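Alpha/beta hydrolase (Pectobacterium atrosepticum SCRI1043, PDB 3BDV) is of uncertain detailed function but has the alpha/beta-hydrolase fold and is probably a serine hydrolase, with calcium bound in the crystal. Local coordinates at residues Thr5-Arg10 / Tyr175-Leu180; Arg60-Ile65 / Cys89-Gln94; Leu104-Glu109 / Ala161-Ala166. All coordinates share one frame; numbering follows the deposited sequence. Where two conformers were deposited one is given.

Contact 1 of 3, residues Thr5-Arg10 / Tyr175-Leu180; sequences TEIDLR and YGLKRL. With EDO (1,2-ethanediol), chain H.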
loop_
_atom_site.group_PDB
_atom_site.type_symbol
_atom_site.label_atom_id
_atom_site.label_comp_id
_atom_site.label_asym_id
_atom_site.label_seq_id
_atom_site.Cartn_x
_atom_site.Cartn_y
_atom_site.Cartn_z
ATOM N N THR A 5 -8.824 -20.052 -3.068
ATOM C CA THR A 5 -10.073 -20.168 -2.314
ATOM C C THR A 5 -9.822 -19.866 -0.847
ATOM O O THR A 5 -10.634 -19.197 -0.193
ATOM C CB THR A 5 -10.725 -21.582 -2.465
ATOM N N GLU A 6 -8.684 -20.329 -0.330
ATOM C CA GLU A 6 -8.381 -20.050 1.060
ATOM C C GLU A 6 -8.032 -18.594 1.240
ATOM O O GLU A 6 -8.449 -18.011 2.255
ATOM C CB GLU A 6 -7.312 -20.952 1.666
ATOM C CG GLU A 6 -7.358 -20.908 3.205
ATOM N N ILE A 7 -7.321 -17.983 0.268
ATOM C CA ILE A 7 -7.042 -16.536 0.308
ATOM C C ILE A 7 -8.369 -15.760 0.361
ATOM O O ILE A 7 -8.560 -14.868 1.171
ATOM C CB ILE A 7 -6.211 -16.034 -0.953
ATOM C CG1 ILE A 7 -4.723 -16.357 -0.819
ATOM C CG2 ILE A 7 -6.405 -14.520 -1.183
ATOM C CD1 ILE A 7 -3.845 -16.040 -2.094
ATOM N N ASP A 8 -9.270 -16.082 -0.561
ATOM C CA ASP A 8 -10.532 -15.334 -0.640
ATOM C C ASP A 8 -11.375 -15.464 0.594
ATOM O O ASP A 8 -11.912 -14.447 1.052
ATOM C CB ASP A 8 -11.333 -15.749 -1.856
ATOM C CG ASP A 8 -10.623 -15.400 -3.136
ATOM O OD1 ASP A 8 -9.777 -14.524 -3.084
ATOM O OD2 ASP A 8 -10.870 -16.017 -4.169
ATOM N N LEU A 9 -11.462 -16.663 1.175
ATOM C CA LEU A 9 -12.257 -16.827 2.420
ATOM C C LEU A 9 -11.661 -16.011 3.554
ATOM O O LEU A 9 -12.367 -15.316 4.275
ATOM C CB LEU A 9 -12.300 -18.291 2.870
ATOM C CG LEU A 9 -13.109 -19.312 2.063
ATOM C CD1 LEU A 9 -12.637 -20.754 2.343
ATOM C CD2 LEU A 9 -14.589 -19.139 2.362
ATOM N N ARG A 10 -10.341 -16.076 3.698
ATOM C CA ARG A 10 -9.677 -15.370 4.790
ATOM C C ARG A 10 -9.838 -13.878 4.611
ATOM O O ARG A 10 -10.175 -13.185 5.564
ATOM C CB ARG A 10 -8.200 -15.747 4.865
ATOM C CG ARG A 10 -7.970 -17.133 5.476
ATOM C CD ARG A 10 -6.531 -17.558 5.370
ATOM N NE ARG A 10 -5.652 -16.832 6.293
ATOM C CZ ARG A 10 -4.341 -17.060 6.342
ATOM N NH1 ARG A 10 -3.775 -17.944 5.537
ATOM N NH2 ARG A 10 -3.564 -16.388 7.143
ATOM N N TYR A 175 0.592 -13.756 -4.127
ATOM C CA TYR A 175 1.513 -13.697 -2.981
ATOM C C TYR A 175 1.261 -12.444 -2.144
ATOM O O TYR A 175 1.265 -12.519 -0.906
ATOM C CB TYR A 175 3.013 -13.788 -3.377
ATOM C CG TYR A 175 3.888 -13.908 -2.135
ATOM C CD1 TYR A 175 3.949 -15.101 -1.421
ATOM C CD2 TYR A 175 4.610 -12.824 -1.661
ATOM C CE1 TYR A 175 4.719 -15.208 -0.274
ATOM C CE2 TYR A 175 5.389 -12.933 -0.519
ATOM C CZ TYR A 175 5.423 -14.114 0.175
ATOM O OH TYR A 175 6.156 -14.188 1.349
ATOM N N GLY A 176 1.026 -11.300 -2.787
ATOM C CA GLY A 176 0.654 -10.102 -2.040
ATOM C C GLY A 176 -0.643 -10.247 -1.245
ATOM O O GLY A 176 -0.760 -9.805 -0.084
ATOM N N LEU A 177 -1.652 -10.845 -1.863
ATOM C CA LEU A 177 -2.891 -11.146 -1.169
ATOM C C LEU A 177 -2.700 -12.083 0.001
ATOM O O LEU A 177 -3.287 -11.886 1.066
ATOM C CB LEU A 177 -3.890 -11.749 -2.155
ATOM C CG LEU A 177 -4.486 -10.811 -3.189
ATOM C CD1 LEU A 177 -5.379 -11.644 -4.100
ATOM C CD2 LEU A 177 -5.276 -9.611 -2.522
ATOM N N LYS A 178 -1.890 -13.117 -0.195
ATOM C CA LYS A 178 -1.532 -14.033 0.912
ATOM C C LYS A 178 -0.889 -13.295 2.083
ATOM O O LYS A 178 -1.312 -13.437 3.208
ATOM C CB LYS A 178 -0.624 -15.167 0.415
ATOM C CG LYS A 178 -0.196 -16.176 1.500
ATOM C CD LYS A 178 0.856 -17.225 1.048
ATOM C CE LYS A 178 2.312 -16.778 1.385
ATOM N NZ LYS A 178 2.801 -16.950 2.814
ATOM N N ARG A 179 0.161 -12.519 1.824
ATOM C CA ARG A 179 0.767 -11.727 2.891
ATOM C C ARG A 179 -0.174 -10.743 3.549
ATOM O O ARG A 179 -0.118 -10.536 4.763
ATOM C CB ARG A 179 2.011 -10.999 2.354
ATOM C CG ARG A 179 3.049 -11.932 1.927
ATOM C CD ARG A 179 3.471 -12.841 3.059
ATOM N NE ARG A 179 3.981 -12.093 4.201
ATOM C CZ ARG A 179 5.268 -11.866 4.463
ATOM N NH1 ARG A 179 6.218 -12.356 3.685
ATOM N NH2 ARG A 179 5.597 -11.194 5.574
ATOM N N LEU A 180 -1.006 -10.085 2.764
ATOM C CA LEU A 180 -1.974 -9.188 3.305
ATOM C C LEU A 180 -2.925 -9.897 4.274
ATOM O O LEU A 180 -3.289 -9.370 5.296
ATOM C CB LEU A 180 -2.788 -8.589 2.169
ATOM C CG LEU A 180 -3.925 -7.628 2.559
ATOM C CD1 LEU A 180 -3.448 -6.426 3.428
ATOM C CD2 LEU A 180 -4.637 -7.195 1.325
HETATM C C1 EDO H . -4.367 -19.358 2.336
HETATM O O1 EDO H . -4.708 -19.781 3.673
HETATM C C2 EDO H . -3.333 -18.227 2.255
HETATM O O2 EDO H . -2.004 -18.715 2.001
#
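Ile7 of helix 4-15 packs against Leu177 and Lys178 of helix 174-185. Its CB points toward the second helix, and the two branches divide the work. CG2 lies anti to the backbone N and is the branch that meets Leu177, 3.9 Å from Leu177 CB. CG1 takes the other course, beside the backbone N (chi1 -79°). It passes a bound 1,2-ethanediol, with Ile7 CG1 3.9 Å from C2 of the diol. The chain then runs on extended, chi2 173°, and its tip comes down on the backbone of Lys178. Ile7 CD1 is 4.0 Å from Lys178 N and 4.2 Å from Lys178 CB. The isoleucine runs nearly perpendicular to both partner side chains. Ile7 was deposited in two conformers, and these details describe one of them.

The diol probably came from the crystallisation liquor. Arg10 NH1 donates to diol O1 over 2.8 Å, with an N-H...O angle of 156°. The oxygen sits at the edge of the guanidinium group and in its plane. At the other end of the diol, O2 lies 3.2 Å from Lys178 CG. The diol is also hydrogen-bonded to Gln3.

Lys178 turns its amino group away from Ile7, toward a salt bridge with Glu182 on its own helix. Arg10 NE pairs with Glu185. Helix 34-41 flanks the contact: its Trp38 touches Leu177, and its Arg41 touches both Leu177 and Ile7 and pairs with Asp8. The N-terminal helix is thus seated on the last helix of the fold. The join between the two segments is van der Waals packing, mostly aliphatic, with no direct hydrogen bond. The Arg10-Glu185 charge pair beside it adds a polar tie between the same two helices.

Contact 2 of 3, residues Arg60-Ile65 / Cys89-Gln94; sequences RWVLAI and CHVVQQ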
loop_
_atom_site.group_PDB
_atom_site.type_symbol
_atom_site.label_atom_id
_atom_site.label_comp_id
_atom_site.label_asym_id
_atom_site.label_seq_id
_atom_site.Cartn_x
_atom_site.Cartn_y
_atom_site.Cartn_z
ATOM N N ARG A 60 -2.085 16.694 -2.677
ATOM C CA ARG A 60 -3.290 16.176 -3.338
ATOM C C ARG A 60 -3.565 14.737 -2.989
ATOM O O ARG A 60 -4.698 14.356 -2.771
ATOM C CB ARG A 60 -3.189 16.338 -4.850
ATOM C CG ARG A 60 -3.486 17.782 -5.247
ATOM C CD ARG A 60 -3.844 17.913 -6.698
ATOM N NE ARG A 60 -2.699 17.695 -7.558
ATOM C CZ ARG A 60 -2.181 18.595 -8.392
ATOM N NH1 ARG A 60 -2.685 19.814 -8.494
ATOM N NH2 ARG A 60 -1.134 18.270 -9.132
ATOM N N TRP A 61 -2.531 13.917 -2.978
ATOM C CA TRP A 61 -2.680 12.522 -2.556
ATOM C C TRP A 61 -3.177 12.449 -1.118
ATOM O O TRP A 61 -4.062 11.661 -0.821
ATOM C CB TRP A 61 -1.366 11.758 -2.674
ATOM C CG TRP A 61 -1.240 10.878 -3.875
ATOM C CD1 TRP A 61 -1.310 9.512 -3.913
ATOM C CD2 TRP A 61 -1.022 11.306 -5.222
ATOM N NE1 TRP A 61 -1.147 9.071 -5.201
ATOM C CE2 TRP A 61 -0.934 10.153 -6.019
ATOM C CE3 TRP A 61 -0.835 12.557 -5.820
ATOM C CZ2 TRP A 61 -0.720 10.210 -7.417
ATOM C CZ3 TRP A 61 -0.637 12.619 -7.180
ATOM C CH2 TRP A 61 -0.560 11.449 -7.973
ATOM N N VAL A 62 -2.617 13.273 -0.235
ATOM C CA VAL A 62 -2.991 13.300 1.177
ATOM C C VAL A 62 -4.464 13.724 1.348
ATOM O O VAL A 62 -5.227 13.144 2.115
ATOM C CB VAL A 62 -2.111 14.286 1.962
ATOM C CG1 VAL A 62 -2.783 14.668 3.325
ATOM C CG2 VAL A 62 -0.673 13.761 2.115
ATOM N N LEU A 63 -4.849 14.745 0.614
ATOM C CA LEU A 63 -6.223 15.195 0.610
ATOM C C LEU A 63 -7.143 14.049 0.105
ATOM O O LEU A 63 -8.195 13.797 0.696
ATOM C CB LEU A 63 -6.285 16.472 -0.232
ATOM C CG LEU A 63 -7.493 17.386 -0.237
ATOM C CD1 LEU A 63 -8.131 17.442 1.126
ATOM C CD2 LEU A 63 -7.025 18.733 -0.682
ATOM N N ALA A 64 -6.741 13.312 -0.938
ATOM C CA ALA A 64 -7.541 12.186 -1.418
ATOM C C ALA A 64 -7.698 11.050 -0.401
ATOM O O ALA A 64 -8.778 10.467 -0.276
ATOM C CB ALA A 64 -7.006 11.632 -2.739
ATOM N N ILE A 65 -6.616 10.735 0.320
ATOM C CA ILE A 65 -6.669 9.692 1.323
ATOM C C ILE A 65 -7.570 10.159 2.485
ATOM O O ILE A 65 -8.414 9.406 2.958
ATOM C CB ILE A 65 -5.249 9.300 1.873
ATOM C CG1 ILE A 65 -4.372 8.686 0.773
ATOM C CG2 ILE A 65 -5.411 8.308 3.067
ATOM C CD1 ILE A 65 -2.846 8.642 1.161
ATOM N N CYS A 89 2.486 6.693 3.950
ATOM C CA CYS A 89 3.449 6.911 5.011
ATOM C C CYS A 89 3.275 8.307 5.620
ATOM O O CYS A 89 3.233 8.452 6.815
ATOM C CB CYS A 89 4.841 6.718 4.452
ATOM S SG CYS A 89 6.162 7.082 5.555
ATOM N N HIS A 90 3.164 9.320 4.773
ATOM C CA HIS A 90 3.113 10.668 5.241
ATOM C C HIS A 90 1.840 10.890 6.082
ATOM O O HIS A 90 1.863 11.503 7.141
ATOM C CB HIS A 90 3.177 11.618 4.045
ATOM C CG HIS A 90 3.055 13.067 4.407
ATOM N ND1 HIS A 90 4.141 13.855 4.740
ATOM C CD2 HIS A 90 1.972 13.886 4.458
ATOM C CE1 HIS A 90 3.733 15.083 4.968
ATOM N NE2 HIS A 90 2.424 15.129 4.812
ATOM N N VAL A 91 0.723 10.356 5.628
ATOM C CA VAL A 91 -0.537 10.550 6.363
ATOM C C VAL A 91 -0.464 9.948 7.764
ATOM O O VAL A 91 -0.874 10.581 8.720
ATOM C CB VAL A 91 -1.730 9.978 5.596
ATOM C CG1 VAL A 91 -2.926 9.762 6.509
ATOM C CG2 VAL A 91 -2.065 10.900 4.466
ATOM N N VAL A 92 0.096 8.760 7.888
ATOM C CA VAL A 92 0.305 8.120 9.198
ATOM C C VAL A 92 1.256 8.962 10.059
ATOM O O VAL A 92 0.965 9.243 11.245
ATOM C CB VAL A 92 0.845 6.670 9.041
ATOM C CG1 VAL A 92 1.254 6.116 10.420
ATOM C CG2 VAL A 92 -0.222 5.777 8.405
ATOM N N GLN A 93 2.330 9.445 9.448
ATOM C CA GLN A 93 3.321 10.255 10.159
ATOM C C GLN A 93 2.777 11.592 10.650
ATOM O O GLN A 93 3.242 12.122 11.651
ATOM C CB GLN A 93 4.589 10.467 9.314
ATOM C CG GLN A 93 5.430 9.179 9.163
ATOM C CD GLN A 93 6.728 9.381 8.428
ATOM O OE1 GLN A 93 6.834 10.261 7.550
ATOM N NE2 GLN A 93 7.732 8.527 8.747
ATOM N N GLN A 94 1.783 12.130 9.960
ATOM C CA GLN A 94 1.197 13.401 10.355
ATOM C C GLN A 94 0.101 13.193 11.372
ATOM O O GLN A 94 -0.476 14.169 11.849
ATOM C CB GLN A 94 0.693 14.147 9.120
ATOM C CG GLN A 94 1.783 14.451 8.115
ATOM C CD GLN A 94 2.954 15.166 8.732
ATOM O OE1 GLN A 94 4.123 14.791 8.552
ATOM N NE2 GLN A 94 2.654 16.192 9.479
#
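Val62 is the first residue of 60-65 to touch 89-94. It points toward the second helix and uses both methyl groups. CG2 lies beside the backbone N and reaches the imidazole of His90, with Val62 CG2 3.5 Å from His90 CD2. The methyl approaches the ring obliquely, and the valine side chain stands roughly perpendicular to that of His90. From the ring's own segment, Gln94 CG lies over one face, 3.4 Å above the plane and nearer the ring's edge than its centre. The hydrogen bond from His90 ND1 to the carbonyl oxygen of Arg118 fixes the ring's rotation.

The methyls of Val62 also share one partner. Val62 CG1 and Val62 CG2 are each 4.0 Å from Val91 CG2. The two valine side chains run alongside each other, pointing opposite ways.

These helices belong to successive crossovers of the alpha/beta-hydrolase fold. Helix 58-70 leads into strand 76-81. Helix 83-93 leaves that strand after a probable nucleophile elbow and returns the chain to strand 99-105. The two short segments cross at -69°, with axes 10.1 Å apart at their closest.

One turn after Val62, Ile65 also points toward the second helix. Its CG1 lies beside the backbone N (chi1 -64°), and the extended chain ends at Val91. Ile65 CD1 is 4.1 Å from Val91 CG2, the same methyl that Val62 meets. Ile65 also touches Ala87, earlier on helix 83-93.

Contact 3 of 3, residues Leu104-Glu109 / Ala161-Ala166; sequences LVAPAE and AGHINA
The carbonyl oxygen of His163 accepts a hydrogen bond from NE2 of His81 and also rests against Ala106, with His163 O 3.6 Å from Ala106 CB. The imidazole of His163 bends round toward the same alanine. Its ND1 is 4.5 Å from Ala106 CB, which lies oblique to the ring. The strongest partner of that nitrogen is Asp136, by a hydrogen bond. Ser82 touches the ring as well. Ser82, Asp136 and His163 are consistent with the catalytic triad of a serine hydrolase, with Ser82 at the nucleophile elbow.

A type II' turn from Ala161 to Ile164 presents the histidine. Ile164 N donates to Ala161 O over 3.0 Å to close it, and Gly162 takes the positive phi. Ile164, the last residue of the turn, has a left-handed backbone and points toward strand 99-105. Both its branches reach one methyl of Val105: Ile164 CG2 is 3.7 Å from Val105 CG1, and Ile164 CD1 is 3.9 Å from it. That methyl is put there by chi1 of 178°, which sets CG1 anti to the backbone N of Val105. The tip of the isoleucine also spans to the next residue, with Ile164 CD1 3.9 Å from Ala106 CB.

Ala106, too, is left-handed, where the chain leaves its strand. No hydrogen bond joins the two segments. The packing is mostly between aliphatic groups, with Ala106 CB also against a carbonyl oxygen. It holds the histidine loop by its backbone and by Ile164, while Asp136, outside both segments, supplies the hydrogen bond that would orient the imidazole, and His81 grips the backbone oxygen.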
loop_
_atom_site.group_PDB
_atom_site.type_symbol
_atom_site.label_atom_id
_atom_site.label_comp_id
_atom_site.label_asym_id
_atom_site.label_seq_id
_atom_site.Cartn_x
_atom_site.Cartn_y
_atom_site.Cartn_z
ATOM N N LEU A 104 3.045 -1.101 2.128
ATOM C CA LEU A 104 3.822 -0.208 1.244
ATOM C C LEU A 104 4.491 -1.078 0.186
ATOM O O LEU A 104 5.447 -1.784 0.433
ATOM C CB LEU A 104 4.870 0.597 2.009
ATOM C CG LEU A 104 4.308 1.366 3.187
ATOM C CD1 LEU A 104 5.345 2.171 4.040
ATOM C CD2 LEU A 104 3.179 2.289 2.698
ATOM N N VAL A 105 3.979 -0.990 -1.031
ATOM C CA VAL A 105 4.468 -1.855 -2.079
ATOM C C VAL A 105 5.292 -1.016 -3.044
ATOM O O VAL A 105 4.767 -0.091 -3.660
ATOM C CB VAL A 105 3.303 -2.505 -2.856
ATOM C CG1 VAL A 105 3.889 -3.405 -4.026
ATOM C CG2 VAL A 105 2.376 -3.289 -1.889
ATOM N N ALA A 106 6.577 -1.328 -3.144
ATOM C CA ALA A 106 7.502 -0.543 -3.999
ATOM C C ALA A 106 7.410 0.958 -3.662
ATOM O O ALA A 106 7.214 1.807 -4.537
ATOM C CB ALA A 106 7.262 -0.795 -5.512
ATOM N N PRO A 107 7.598 1.302 -2.381
ATOM C CA PRO A 107 7.646 2.720 -2.053
ATOM C C PRO A 107 8.780 3.353 -2.843
ATOM O O PRO A 107 9.835 2.740 -3.006
ATOM C CB PRO A 107 7.951 2.727 -0.560
ATOM C CG PRO A 107 8.642 1.573 -0.327
ATOM C CD PRO A 107 8.040 0.501 -1.229
ATOM N N ALA A 108 8.562 4.564 -3.347
ATOM C CA ALA A 108 9.608 5.251 -4.064
ATOM C C ALA A 108 10.572 5.946 -3.068
ATOM O O ALA A 108 10.150 6.378 -2.014
ATOM C CB ALA A 108 8.981 6.253 -5.045
ATOM N N GLU A 109 11.827 6.100 -3.461
ATOM C CA GLU A 109 12.754 6.966 -2.758
ATOM C C GLU A 109 12.181 8.384 -2.792
ATOM O O GLU A 109 11.884 8.924 -3.861
ATOM C CB GLU A 109 14.132 6.887 -3.459
ATOM C CG GLU A 109 15.224 7.669 -2.811
ATOM C CD GLU A 109 15.677 7.075 -1.496
ATOM O OE1 GLU A 109 16.229 5.955 -1.504
ATOM O OE2 GLU A 109 15.499 7.735 -0.462
ATOM N N ALA A 161 11.470 -7.889 -9.301
ATOM C CA ALA A 161 10.082 -7.738 -9.627
ATOM C C ALA A 161 9.807 -6.413 -10.328
ATOM O O ALA A 161 8.670 -5.871 -10.267
ATOM C CB ALA A 161 9.220 -7.858 -8.366
ATOM N N GLY A 162 10.829 -5.877 -10.977
ATOM C CA GLY A 162 10.682 -4.536 -11.560
ATOM C C GLY A 162 10.116 -3.511 -10.570
ATOM O O GLY A 162 10.496 -3.473 -9.379
ATOM N N HIS A 163 9.171 -2.707 -11.054
ATOM C CA HIS A 163 8.467 -1.690 -10.273
ATOM C C HIS A 163 7.168 -2.212 -9.622
ATOM O O HIS A 163 6.444 -1.448 -8.992
ATOM C CB HIS A 163 8.217 -0.460 -11.161
ATOM C CG HIS A 163 7.639 0.725 -10.478
ATOM N ND1 HIS A 163 8.215 1.314 -9.368
ATOM C CD2 HIS A 163 6.525 1.444 -10.753
ATOM C CE1 HIS A 163 7.493 2.366 -9.016
ATOM N NE2 HIS A 163 6.451 2.460 -9.830
ATOM N N ILE A 164 6.958 -3.521 -9.705
ATOM C CA ILE A 164 5.824 -4.246 -9.116
ATOM C C ILE A 164 4.537 -3.638 -9.696
ATOM O O ILE A 164 3.730 -3.046 -9.008
ATOM C CB ILE A 164 5.834 -4.284 -7.523
ATOM C CG1 ILE A 164 7.230 -4.570 -6.952
ATOM C CG2 ILE A 164 4.857 -5.399 -7.016
ATOM C CD1 ILE A 164 7.270 -4.706 -5.438
ATOM N N ASN A 165 4.417 -3.749 -11.003
ATOM C CA ASN A 165 3.318 -3.183 -11.750
ATOM C C ASN A 165 2.964 -4.220 -12.852
ATOM O O ASN A 165 3.537 -5.307 -12.874
ATOM C CB ASN A 165 3.685 -1.833 -12.317
ATOM C CG ASN A 165 4.904 -1.858 -13.257
ATOM O OD1 ASN A 165 5.457 -2.925 -13.567
ATOM N ND2 ASN A 165 5.326 -0.656 -13.706
ATOM N N ALA A 166 1.995 -3.886 -13.701
ATOM C CA ALA A 166 1.492 -4.817 -14.707
ATOM C C ALA A 166 2.587 -5.264 -15.626
ATOM O O ALA A 166 2.641 -6.429 -15.991
ATOM C CB ALA A 166 0.391 -4.165 -15.509
#

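All three contacts bury most of their touching residues, and none has a direct hydrogen bond across it. They differ in place. Contact 1 joins the first and last helices, farthest from the chain's centre, and is flanked by charge pairs and by a bound diol. Contact 2 lies on the other side of that centre, about 27 Å away between centres, and packs helix against helix with aliphatic groups and one imidazole. Contact 3 is nearest the middle. It joins a strand end to a loop beside the probable active site. Contacts 2 and 3 hold consecutive elements, helix 83-93 and strand 99-105. Along the chain both are nested within the loop closed by contact 1.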